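Local atomic coordinates of SidF, inhibitor of growth family, member 3 (Legionella pneumophila subsp. pneumophila, PDB entry 4FYF), a protein that probably removes the 3-phosphate of phosphatidylinositol 3,4,5-trisphosphate and may act on related phosphoinositides. Residues V361-Q366 with N650-R655; L241-M246 with S268-R273; L30-P35 with H708-G713; T66-V71 with D128-K133. The protein carries 1 engineered substitution. All coordinates share one frame; numbering follows the deposited sequence.

In the fold
Four contacts draw distant parts of one chain together. Contact 3 joins residues near the N-terminus to the end of helix 701-712, and the other three are nested within the loop it closes: contact 4 first, then contact 2, then contact 1. Contact 1 lies where the four-stranded sheet gives way to helix 652-668 and a bound phosphate. Contact 2, about 14 Å away centre to centre, sits beside the edge strand of the six-stranded sheet and reaches contact 1 through Ser268 and Gln654. Contact 3 meets contact 1 through Asn711 and Asn650, and contact 4 through Tyr34 and Asp70. The phosphate-binding loop is thus held among segments from widely separated stretches of sequence.

Contact 1: residues V361-Q366 with N650-R655; sequences VVTAGQ and NDRGQR. With PO4 (phosphate ion), chain B.
Phosphate oxygen O1 is gripped twice by Arg652, the residue that also packs along Val361 and Val362: backbone N and side-chain NE each donate to O1 over 2.8 Å. A third bond, nearly straight at 174°, runs 2.9 Å from Arg652 NH2 to phosphate O2. The bend at chi3 (-66°) turns the guanidinium toward the phosphate, whose phosphorus lies at its edge and in its plane. Asp651 N adds a bond of 3.1 Å to phosphate O4. Val362 lies over one face of the guanidinium, its CA 3.6 Å from Arg652 NH1. Val361 slides past the aliphatic part of the same side chain, CG1 coming 3.6 Å from Arg652 CB. The two valines pack on the arginine without a hydrogen bond between the segments. Ser646 OG and Lys647 N add two further bonds to the phosphate, and Asp651 is salt-bridged to Lys718. Ser646 and Arg652, with five residues between them, match the spacing of the CX5R P-loop of cysteine phosphatases, a serine standing at the cysteine position. Such a cradle of N-H donors suits an anionic phosphate group, and the ion, probably from the crystallisation liquor, may mark where a substrate phosphate would sit.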
loop_
_atom_site.group_PDB
_atom_site.type_symbol
_atom_site.label_atom_id
_atom_site.label_comp_id
_atom_site.label_asym_id
_atom_site.label_seq_id
_atom_site.Cartn_x
_atom_site.Cartn_y
_atom_site.Cartn_z
ATOM N N VAL A 361 8.387 -5.714 -1.807
ATOM C CA VAL A 361 9.130 -5.390 -3.014
ATOM C C VAL A 361 10.500 -4.743 -2.653
ATOM O O VAL A 361 11.214 -4.162 -3.431
ATOM C CB VAL A 361 8.111 -4.625 -3.893
ATOM C CG1 VAL A 361 8.334 -3.138 -3.992
ATOM C CG2 VAL A 361 7.718 -5.401 -5.148
ATOM N N VAL A 362 10.852 -4.921 -1.409
ATOM C CA VAL A 362 12.189 -4.677 -0.889
ATOM C C VAL A 362 13.146 -5.748 -1.419
ATOM O O VAL A 362 12.695 -6.763 -1.941
ATOM C CB VAL A 362 12.001 -4.791 0.635
ATOM C CG1 VAL A 362 12.812 -5.915 1.266
ATOM C CG2 VAL A 362 12.037 -3.440 1.283
ATOM N N THR A 363 14.461 -5.517 -1.368
ATOM C CA THR A 363 15.353 -6.640 -1.564
ATOM C C THR A 363 16.050 -7.133 -0.281
ATOM O O THR A 363 17.062 -6.588 0.141
ATOM C CB THR A 363 16.202 -6.658 -2.883
ATOM O OG1 THR A 363 17.484 -7.328 -2.688
ATOM C CG2 THR A 363 16.388 -5.378 -3.479
ATOM N N ALA A 364 15.464 -8.167 0.307
ATOM C CA ALA A 364 15.811 -8.680 1.642
ATOM C C ALA A 364 17.290 -9.015 1.835
ATOM O O ALA A 364 17.868 -8.783 2.913
ATOM C CB ALA A 364 14.977 -9.928 1.932
ATOM N N GLY A 365 17.891 -9.583 0.792
ATOM C CA GLY A 365 19.232 -10.084 0.900
ATOM C C GLY A 365 20.324 -9.092 0.668
ATOM O O GLY A 365 21.472 -9.455 0.695
ATOM N N GLN A 366 19.961 -7.836 0.417
ATOM C CA GLN A 366 20.928 -6.824 -0.031
ATOM C C GLN A 366 22.055 -6.582 0.966
ATOM O O GLN A 366 21.802 -6.324 2.125
ATOM C CB GLN A 366 20.203 -5.508 -0.270
ATOM C CG GLN A 366 20.854 -4.626 -1.308
ATOM C CD GLN A 366 20.015 -3.406 -1.588
ATOM O OE1 GLN A 366 20.400 -2.287 -1.212
ATOM N NE2 GLN A 366 18.846 -3.604 -2.197
ATOM N N ASN A 650 7.420 5.359 -0.513
ATOM C CA ASN A 650 7.363 6.463 -1.480
ATOM C C ASN A 650 7.847 6.079 -2.876
ATOM O O ASN A 650 7.512 6.773 -3.858
ATOM C CB ASN A 650 8.096 7.652 -0.937
ATOM C CG ASN A 650 7.327 8.287 0.174
ATOM O OD1 ASN A 650 6.090 8.499 0.059
ATOM N ND2 ASN A 650 8.009 8.514 1.291
ATOM N N ASP A 651 8.600 4.959 -2.970
ATOM C CA ASP A 651 9.312 4.723 -4.186
ATOM C C ASP A 651 8.914 3.396 -4.832
ATOM O O ASP A 651 8.038 3.396 -5.707
ATOM C CB ASP A 651 10.831 4.974 -3.999
ATOM C CG ASP A 651 11.131 6.278 -3.135
ATOM O OD1 ASP A 651 10.618 7.403 -3.410
ATOM O OD2 ASP A 651 11.901 6.185 -2.158
ATOM N N ARG A 652 9.498 2.286 -4.381
ATOM C CA ARG A 652 9.248 0.964 -4.978
ATOM C C ARG A 652 7.771 0.551 -4.881
ATOM O O ARG A 652 7.175 0.112 -5.877
ATOM C CB ARG A 652 10.222 -0.112 -4.436
ATOM C CG ARG A 652 11.660 0.121 -4.917
ATOM C CD ARG A 652 12.696 -0.735 -4.186
ATOM N NE ARG A 652 12.771 -0.334 -2.790
ATOM C CZ ARG A 652 13.527 -0.907 -1.864
ATOM N NH1 ARG A 652 14.288 -1.976 -2.149
ATOM N NH2 ARG A 652 13.453 -0.430 -0.637
ATOM N N GLY A 653 7.185 0.736 -3.706
ATOM C CA GLY A 653 5.795 0.324 -3.472
ATOM C C GLY A 653 4.815 1.106 -4.316
ATOM O O GLY A 653 3.800 0.556 -4.742
ATOM N N GLN A 654 5.094 2.396 -4.538
ATOM C CA GLN A 654 4.284 3.207 -5.505
ATOM C C GLN A 654 4.353 2.713 -6.940
ATOM O O GLN A 654 3.334 2.750 -7.631
ATOM C CB GLN A 654 4.662 4.689 -5.501
ATOM C CG GLN A 654 4.359 5.282 -4.161
ATOM C CD GLN A 654 2.864 5.241 -3.899
ATOM O OE1 GLN A 654 2.078 5.755 -4.696
ATOM N NE2 GLN A 654 2.470 4.654 -2.777
ATOM N N ARG A 655 5.526 2.274 -7.390
ATOM C CA ARG A 655 5.622 1.751 -8.754
ATOM C C ARG A 655 4.874 0.403 -8.862
ATOM O O ARG A 655 4.345 0.087 -9.880
ATOM C CB ARG A 655 7.062 1.629 -9.303
ATOM C CG ARG A 655 8.045 2.776 -9.075
ATOM C CD ARG A 655 7.872 4.245 -9.595
ATOM N NE ARG A 655 7.374 4.451 -10.905
ATOM C CZ ARG A 655 7.695 5.373 -11.837
ATOM N NH1 ARG A 655 8.702 6.215 -11.775
ATOM N NH2 ARG A 655 6.974 5.363 -12.980
HETATM P P PO4 B . 11.328 2.755 -1.004
HETATM O O1 PO4 B . 11.411 2.074 -2.297
HETATM O O2 PO4 B . 11.802 1.867 0.087
HETATM O O3 PO4 B . 12.158 3.953 -0.858
HETATM O O4 PO4 B . 9.931 3.216 -0.768
#

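Contact 2: residues L241-M246 with S268-R273; sequences LGNSSM and SGPGAR
Met246 and Pro270 meet where a beta hairpin opens out: Met246 leads into strand 247-254, Pro270 follows strand 260-268, the edge of the six-stranded sheet, and the two loops remain in touch beyond the paired strands. A single direct hydrogen bond ties them, from Gly271 N to Ser244 O over 2.8 Å. Closer to the strands the backbones meet through a weaker CA-H...O contact, in which Met246 CA approaches Ser268 O to 3.3 Å. One water spans the same neighbourhood: it donates to Ser245 O and also bonds Ser268 OG, whose protein partner is Gln654.

The apolar part centres on the proline, which follows a cis peptide bond. With CG anti to the backbone N (chi1 -163°) and the chain extended beyond it, Met246 runs side by side with the Pro270 ring and brings SD to 3.3 Å from CD and 3.5 Å from CB. A bound mercury ion lies about 3 Å from the Met246 side chain.

Asn243 borders another part of the ring, its OD1 3.7 Å from Pro270 CG. Its ND2 turns instead to Glu300 and to the carbonyl of Asn297, which fixes the amide. Arg273 passes this amide with its guanidinium plane 86° from it and is held by a salt bridge to Glu356 and a cation-pi contact with Tyr358; the atom of Arg273 that touches Asn243 is the methylene CG, 3.4 Å from Asn243 OD1.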
loop_
_atom_site.group_PDB
_atom_site.type_symbol
_atom_site.label_atom_id
_atom_site.label_comp_id
_atom_site.label_asym_id
_atom_site.label_seq_id
_atom_site.Cartn_x
_atom_site.Cartn_y
_atom_site.Cartn_z
ATOM N N LEU A 241 4.731 3.660 18.143
ATOM C CA LEU A 241 3.737 2.702 17.647
ATOM C C LEU A 241 2.875 3.223 16.499
ATOM O O LEU A 241 2.622 4.417 16.394
ATOM C CB LEU A 241 2.853 2.244 18.802
ATOM C CG LEU A 241 3.609 1.633 19.983
ATOM C CD1 LEU A 241 2.598 1.102 20.988
ATOM C CD2 LEU A 241 4.533 0.500 19.521
ATOM N N GLY A 242 2.438 2.314 15.640
ATOM C CA GLY A 242 1.514 2.643 14.570
ATOM C C GLY A 242 2.174 2.526 13.207
ATOM O O GLY A 242 3.341 2.897 13.050
ATOM N N ASN A 243 1.428 1.988 12.234
ATOM C CA ASN A 243 1.844 1.905 10.828
ATOM C C ASN A 243 1.902 3.250 10.073
ATOM O O ASN A 243 1.114 4.164 10.314
ATOM C CB ASN A 243 0.858 1.032 10.094
ATOM C CG ASN A 243 0.941 -0.403 10.504
ATOM O OD1 ASN A 243 1.821 -1.113 10.047
ATOM N ND2 ASN A 243 -0.008 -0.858 11.343
ATOM N N SER A 244 2.795 3.391 9.119
ATOM C CA SER A 244 2.672 4.631 8.344
ATOM C C SER A 244 2.811 4.491 6.847
ATOM O O SER A 244 3.072 3.395 6.310
ATOM C CB SER A 244 3.496 5.808 8.926
ATOM O OG SER A 244 4.874 5.488 9.003
ATOM N N SER A 245 2.559 5.614 6.196
ATOM C CA SER A 245 2.378 5.648 4.757
ATOM C C SER A 245 1.413 4.526 4.268
ATOM O O SER A 245 1.761 3.788 3.365
ATOM C CB SER A 245 3.757 5.563 4.086
ATOM O OG SER A 245 3.727 5.959 2.719
ATOM N N MET A 246 0.240 4.402 4.904
ATOM C CA MET A 246 -0.831 3.466 4.526
ATOM C C MET A 246 -2.106 4.221 4.140
ATOM O O MET A 246 -2.514 5.134 4.855
ATOM C CB MET A 246 -1.159 2.453 5.644
ATOM C CG MET A 246 -1.969 1.203 5.165
ATOM S SD MET A 246 -1.835 -0.192 6.268
ATOM C CE MET A 246 -3.209 -1.311 5.903
ATOM N N SER A 268 -2.312 0.875 -0.433
ATOM C CA SER A 268 -0.932 1.344 -0.634
ATOM C C SER A 268 -0.255 1.232 0.712
ATOM O O SER A 268 -0.748 1.791 1.700
ATOM C CB SER A 268 -0.913 2.816 -1.038
ATOM O OG SER A 268 0.230 3.184 -1.740
ATOM N N GLY A 269 0.838 0.485 0.786
ATOM C CA GLY A 269 1.493 0.266 2.060
ATOM C C GLY A 269 0.824 -0.841 2.886
ATOM O O GLY A 269 0.095 -1.674 2.324
ATOM N N PRO A 270 1.046 -0.844 4.229
ATOM C CA PRO A 270 1.844 0.203 4.892
ATOM C C PRO A 270 3.342 0.124 4.534
ATOM O O PRO A 270 3.774 -0.846 3.883
ATOM C CB PRO A 270 1.659 -0.120 6.365
ATOM C CG PRO A 270 1.563 -1.611 6.371
ATOM C CD PRO A 270 0.748 -1.953 5.149
ATOM N N GLY A 271 4.106 1.135 4.964
ATOM C CA GLY A 271 5.589 1.096 4.852
ATOM C C GLY A 271 6.200 -0.041 5.671
ATOM O O GLY A 271 5.464 -0.935 6.119
ATOM N N ALA A 272 7.516 -0.034 5.876
ATOM C CA ALA A 272 8.107 -0.906 6.936
ATOM C C ALA A 272 7.248 -0.875 8.194
ATOM O O ALA A 272 6.864 0.169 8.702
ATOM C CB ALA A 272 9.560 -0.549 7.266
ATOM N N ARG A 273 6.950 -2.046 8.694
ATOM C CA ARG A 273 5.926 -2.220 9.706
ATOM C C ARG A 273 6.584 -2.083 11.087
ATOM O O ARG A 273 5.957 -2.335 12.117
ATOM C CB ARG A 273 5.350 -3.625 9.498
ATOM C CG ARG A 273 3.886 -3.854 9.770
ATOM C CD ARG A 273 3.428 -5.125 9.084
ATOM N NE ARG A 273 3.261 -4.922 7.637
ATOM C CZ ARG A 273 2.373 -5.566 6.887
ATOM N NH1 ARG A 273 1.515 -6.466 7.427
ATOM N NH2 ARG A 273 2.322 -5.302 5.595
HETATM O O HOH W 1 1.513 4.151 0.494
#

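Contact 3: residues L30-P35 with H708-G713; sequences LAYGYP and HTANTG
Leu30 makes the tightest approach of this contact, setting its CD2 methyl 3.7 Å from Ala710 CA on the flank of the helix. The first torsion, with CG anti to the backbone N at -169°, sends the branched end across to that flank, where CD2 also lies 4.2 Å from Thr709 O. Leu30 serves a second surface too: its CG stands 4.3 Å above one face of the Tyr32 ring, offset toward the rim.

Around this point the fit slackens. Tyr32 and Thr709 meet at a slant, with CD1 of the ring 4.0 Å from the CG2 methyl, and Tyr32 OH comes only to 4.2 Å from Ala710 CB. The hydroxyls look elsewhere, Tyr32 OH to Asp183 and Thr709 OG1 to the carbonyl of Ala705, so the meeting is mainly one of carbon surfaces with no hydrogen bond between the segments.

In the fold, the loop that leads to strand 39-42 here lies against the C-terminal turn of helix 701-712. Gly713 leaves the helix with positive phi, while its N still bonds Thr709 O at 2.7 Å. Within that turn His708 O takes both the N and the hydroxyl of Thr712, the hydroxyl 41° out of the carbonyl plane. Helix 71-92 borders the contact, where Asn81 ND2 bonds both Ala31 O and Gly713 O. Leu30 and Ala31 are partly exposed, while Tyr32, Thr709 and Ala710 are buried.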
loop_
_atom_site.group_PDB
_atom_site.type_symbol
_atom_site.label_atom_id
_atom_site.label_comp_id
_atom_site.label_asym_id
_atom_site.label_seq_id
_atom_site.Cartn_x
_atom_site.Cartn_y
_atom_site.Cartn_z
ATOM N N LEU A 30 -1.330 21.848 4.469
ATOM C CA LEU A 30 -0.076 21.511 3.838
ATOM C C LEU A 30 0.009 22.300 2.550
ATOM O O LEU A 30 -1.015 22.456 1.868
ATOM C CB LEU A 30 -0.118 20.008 3.465
ATOM C CG LEU A 30 1.186 19.370 3.022
ATOM C CD1 LEU A 30 2.195 19.686 4.124
ATOM C CD2 LEU A 30 0.985 17.872 2.861
ATOM N N ALA A 31 1.202 22.744 2.180
ATOM C CA ALA A 31 1.389 23.336 0.862
ATOM C C ALA A 31 1.670 22.294 -0.247
ATOM O O ALA A 31 2.612 21.530 -0.165
ATOM C CB ALA A 31 2.469 24.402 0.913
ATOM N N TYR A 32 0.827 22.284 -1.258
ATOM C CA TYR A 32 0.900 21.395 -2.435
ATOM C C TYR A 32 1.350 22.039 -3.756
ATOM O O TYR A 32 1.681 21.308 -4.724
ATOM C CB TYR A 32 -0.479 20.790 -2.688
ATOM C CG TYR A 32 -0.916 19.781 -1.673
ATOM C CD1 TYR A 32 -0.498 18.451 -1.759
ATOM C CD2 TYR A 32 -1.782 20.131 -0.633
ATOM C CE1 TYR A 32 -0.917 17.480 -0.829
ATOM C CE2 TYR A 32 -2.205 19.162 0.298
ATOM C CZ TYR A 32 -1.776 17.838 0.197
ATOM O OH TYR A 32 -2.227 16.882 1.120
ATOM N N GLY A 33 1.307 23.385 -3.802
ATOM C CA GLY A 33 1.653 24.169 -4.969
ATOM C C GLY A 33 0.852 23.799 -6.215
ATOM O O GLY A 33 -0.247 23.231 -6.095
ATOM N N TYR A 34 1.395 24.121 -7.406
ATOM C CA TYR A 34 0.648 24.015 -8.635
ATOM C C TYR A 34 -0.816 24.576 -8.479
ATOM O O TYR A 34 -1.803 23.844 -8.667
ATOM C CB TYR A 34 0.619 22.543 -9.058
ATOM C CG TYR A 34 1.980 21.908 -9.183
ATOM C CD1 TYR A 34 2.682 21.964 -10.403
ATOM C CD2 TYR A 34 2.574 21.237 -8.086
ATOM C CE1 TYR A 34 3.942 21.410 -10.531
ATOM C CE2 TYR A 34 3.849 20.692 -8.200
ATOM C CZ TYR A 34 4.528 20.756 -9.431
ATOM O OH TYR A 34 5.791 20.196 -9.579
ATOM N N PRO A 35 -0.969 25.855 -8.123
ATOM C CA PRO A 35 -2.356 26.349 -7.970
ATOM C C PRO A 35 -3.212 26.157 -9.251
ATOM O O PRO A 35 -2.698 26.216 -10.389
ATOM C CB PRO A 35 -2.177 27.880 -7.685
ATOM C CG PRO A 35 -0.850 28.237 -8.294
ATOM C CD PRO A 35 0.013 26.969 -8.244
ATOM N N HIS A 708 3.529 11.526 -2.545
ATOM C CA HIS A 708 4.881 11.843 -2.085
ATOM C C HIS A 708 4.887 13.191 -1.436
ATOM O O HIS A 708 5.624 13.405 -0.449
ATOM C CB HIS A 708 5.887 11.758 -3.276
ATOM C CG HIS A 708 7.309 11.702 -2.873
ATOM N ND1 HIS A 708 8.002 12.816 -2.437
ATOM C CD2 HIS A 708 8.216 10.631 -2.852
ATOM C CE1 HIS A 708 9.291 12.469 -2.170
ATOM N NE2 HIS A 708 9.430 11.123 -2.433
ATOM N N THR A 709 4.074 14.127 -1.951
ATOM C CA THR A 709 4.182 15.481 -1.426
ATOM C C THR A 709 3.662 15.469 0.017
ATOM O O THR A 709 4.234 16.150 0.936
ATOM C CB THR A 709 3.382 16.514 -2.262
ATOM O OG1 THR A 709 3.907 16.553 -3.591
ATOM C CG2 THR A 709 3.430 17.933 -1.619
ATOM N N ALA A 710 2.575 14.709 0.191
ATOM C CA ALA A 710 1.926 14.563 1.472
ATOM C C ALA A 710 2.840 13.852 2.482
ATOM O O ALA A 710 2.827 14.186 3.655
ATOM C CB ALA A 710 0.606 13.813 1.317
ATOM N N ASN A 711 3.639 12.901 2.040
ATOM C CA ASN A 711 4.588 12.355 2.948
ATOM C C ASN A 711 5.789 13.249 3.256
ATOM O O ASN A 711 6.219 13.305 4.414
ATOM C CB ASN A 711 5.059 10.971 2.499
ATOM C CG ASN A 711 3.988 9.911 2.709
ATOM O OD1 ASN A 711 3.033 10.135 3.460
ATOM N ND2 ASN A 711 4.128 8.764 2.041
ATOM N N THR A 712 6.342 13.921 2.242
ATOM C CA THR A 712 7.687 14.446 2.412
ATOM C C THR A 712 7.763 15.965 2.374
ATOM O O THR A 712 8.785 16.535 2.788
ATOM C CB THR A 712 8.688 13.891 1.410
ATOM O OG1 THR A 712 8.352 14.380 0.120
ATOM C CG2 THR A 712 8.743 12.342 1.406
ATOM N N GLY A 713 6.676 16.617 1.951
ATOM C CA GLY A 713 6.742 18.041 1.628
ATOM C C GLY A 713 6.946 18.390 0.149
ATOM O O GLY A 713 6.633 19.507 -0.268
#

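Contact 4: residues T66-V71 with D128-K133; sequences TGQPDV and DLFSSK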
loop_
_atom_site.group_PDB
_atom_site.type_symbol
_atom_site.label_atom_id
_atom_site.label_comp_id
_atom_site.label_asym_id
_atom_site.label_seq_id
_atom_site.Cartn_x
_atom_site.Cartn_y
_atom_site.Cartn_z
ATOM N N THR A 66 -0.728 18.622 -16.721
ATOM C CA THR A 66 -0.769 18.269 -15.334
ATOM C C THR A 66 0.243 17.143 -15.020
ATOM O O THR A 66 0.758 16.458 -15.921
ATOM C CB THR A 66 -2.167 17.803 -14.906
ATOM O OG1 THR A 66 -2.620 16.790 -15.800
ATOM C CG2 THR A 66 -3.184 18.959 -14.897
ATOM N N GLY A 67 0.514 16.942 -13.743
ATOM C CA GLY A 67 1.508 15.931 -13.322
ATOM C C GLY A 67 2.952 16.110 -13.869
ATOM O O GLY A 67 3.753 15.154 -13.994
ATOM N N GLN A 68 3.311 17.326 -14.170
ATOM C CA GLN A 68 4.598 17.588 -14.770
ATOM C C GLN A 68 5.435 18.347 -13.706
ATOM O O GLN A 68 4.984 19.376 -13.161
ATOM C CB GLN A 68 4.341 18.501 -15.959
ATOM C CG GLN A 68 4.427 18.099 -17.429
ATOM C CD GLN A 68 4.789 16.688 -17.868
ATOM O OE1 GLN A 68 5.811 16.125 -17.489
ATOM N NE2 GLN A 68 4.036 16.191 -18.806
ATOM N N PRO A 69 6.658 17.887 -13.409
ATOM C CA PRO A 69 7.480 18.624 -12.387
ATOM C C PRO A 69 7.783 20.068 -12.764
ATOM O O PRO A 69 8.097 20.366 -13.916
ATOM C CB PRO A 69 8.775 17.836 -12.313
ATOM C CG PRO A 69 8.498 16.541 -13.021
ATOM C CD PRO A 69 7.373 16.750 -13.993
ATOM N N ASP A 70 7.619 20.977 -11.819
ATOM C CA ASP A 70 7.958 22.374 -12.054
ATOM C C ASP A 70 8.774 22.826 -10.844
ATOM O O ASP A 70 8.223 22.838 -9.735
ATOM C CB ASP A 70 6.677 23.208 -12.224
ATOM C CG ASP A 70 6.947 24.736 -12.239
ATOM O OD1 ASP A 70 7.888 25.184 -11.557
ATOM O OD2 ASP A 70 6.202 25.512 -12.908
ATOM N N VAL A 71 10.055 23.194 -11.042
ATOM C CA VAL A 71 10.974 23.468 -9.889
ATOM C C VAL A 71 10.650 24.669 -9.048
ATOM O O VAL A 71 10.892 24.651 -7.839
ATOM C CB VAL A 71 12.488 23.456 -10.167
ATOM C CG1 VAL A 71 12.963 22.033 -10.301
ATOM C CG2 VAL A 71 12.854 24.285 -11.366
ATOM N N ASP A 128 9.415 17.675 -18.895
ATOM C CA ASP A 128 8.476 16.770 -19.531
ATOM C C ASP A 128 8.885 15.314 -19.220
ATOM O O ASP A 128 9.951 14.831 -19.614
ATOM C CB ASP A 128 8.382 17.069 -21.037
ATOM C CG ASP A 128 7.506 16.045 -21.798
ATOM O OD1 ASP A 128 6.617 15.372 -21.168
ATOM O OD2 ASP A 128 7.750 15.906 -23.044
ATOM N N LEU A 129 8.047 14.658 -18.441
ATOM C CA LEU A 129 8.184 13.236 -18.069
ATOM C C LEU A 129 8.249 12.256 -19.228
ATOM O O LEU A 129 8.881 11.194 -19.103
ATOM C CB LEU A 129 7.006 12.800 -17.204
ATOM C CG LEU A 129 7.001 13.263 -15.741
ATOM C CD1 LEU A 129 5.964 12.457 -14.980
ATOM C CD2 LEU A 129 8.370 13.157 -15.110
ATOM N N PHE A 130 7.627 12.619 -20.351
ATOM C CA PHE A 130 7.297 11.619 -21.399
ATOM C C PHE A 130 8.174 11.719 -22.625
ATOM O O PHE A 130 7.912 11.135 -23.645
ATOM C CB PHE A 130 5.821 11.733 -21.738
ATOM C CG PHE A 130 4.985 11.675 -20.512
ATOM C CD1 PHE A 130 5.096 10.539 -19.631
ATOM C CD2 PHE A 130 4.177 12.741 -20.140
ATOM C CE1 PHE A 130 4.363 10.502 -18.438
ATOM C CE2 PHE A 130 3.439 12.693 -18.947
ATOM C CZ PHE A 130 3.522 11.566 -18.099
ATOM N N SER A 131 9.250 12.430 -22.405
ATOM C CA SER A 131 10.326 12.723 -23.305
ATOM C C SER A 131 11.659 12.180 -22.740
ATOM O O SER A 131 11.746 11.932 -21.566
ATOM C CB SER A 131 10.478 14.260 -23.206
ATOM O OG SER A 131 10.338 14.661 -24.456
ATOM N N SER A 132 12.725 12.211 -23.524
ATOM C CA SER A 132 14.062 11.876 -23.046
ATOM C C SER A 132 14.621 12.899 -22.054
ATOM O O SER A 132 14.498 14.139 -22.256
ATOM C CB SER A 132 15.003 11.737 -24.218
ATOM O OG SER A 132 16.320 11.860 -23.712
ATOM N N LYS A 133 15.279 12.378 -21.011
ATOM C CA LYS A 133 15.903 13.184 -19.969
ATOM C C LYS A 133 17.014 13.959 -20.640
ATOM O O LYS A 133 17.444 14.976 -20.127
ATOM C CB LYS A 133 16.601 12.302 -18.926
ATOM C CG LYS A 133 15.766 11.613 -17.872
ATOM C CD LYS A 133 16.661 10.850 -16.878
ATOM C CE LYS A 133 17.228 9.559 -17.434
ATOM N NZ LYS A 133 16.147 8.572 -17.730
#
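Gln68 reaches across to a type I beta turn, Asp128 to Ser131, and accepts a bond from the turn's second residue: Leu129 N donates to Gln68 OE1 over 2.8 Å. That bond is nearly straight at the hydrogen, 177°, although the donor is tilted from the plane of the amide carbonyl. To get there the glutamine chain bends sharply, with chi2 at 0°, and the amide comes to stand among three groups of the turn.

Against Asp128 the side chains lie alongside and point the same way, but amide and carboxylate are almost perpendicular, 86° apart. Gln68 NE2 is 3.6 Å from Asp128 OD1, yet its hydrogen bond goes to the carbonyl of Pro64. The carboxylate has tasks of its own: OD1 accepts from Phe130 N at 3.0 Å, met from above its plane, which makes an Asx turn inside the beta turn, and OD2 is salt-bridged to Arg63. Against Phe130 the amide is also steeply inclined, and NE2 approaches ring atom CE2 obliquely at 3.6 Å.

Leu129 points toward 66-71, the loop that precedes helix 71-92. Its CB lies over the centre of the Phe130 ring, while its methyls part company: CD1 sits 3.6 Å from Gly67 O, and CD2 goes to Pro69. Phe733 of helix 733-737 touches both residues, and Phe141 of helix 136-163 touches the proline. There the leucine slants across the proline ring, CD2 meeting Pro69 CD at 3.9 Å.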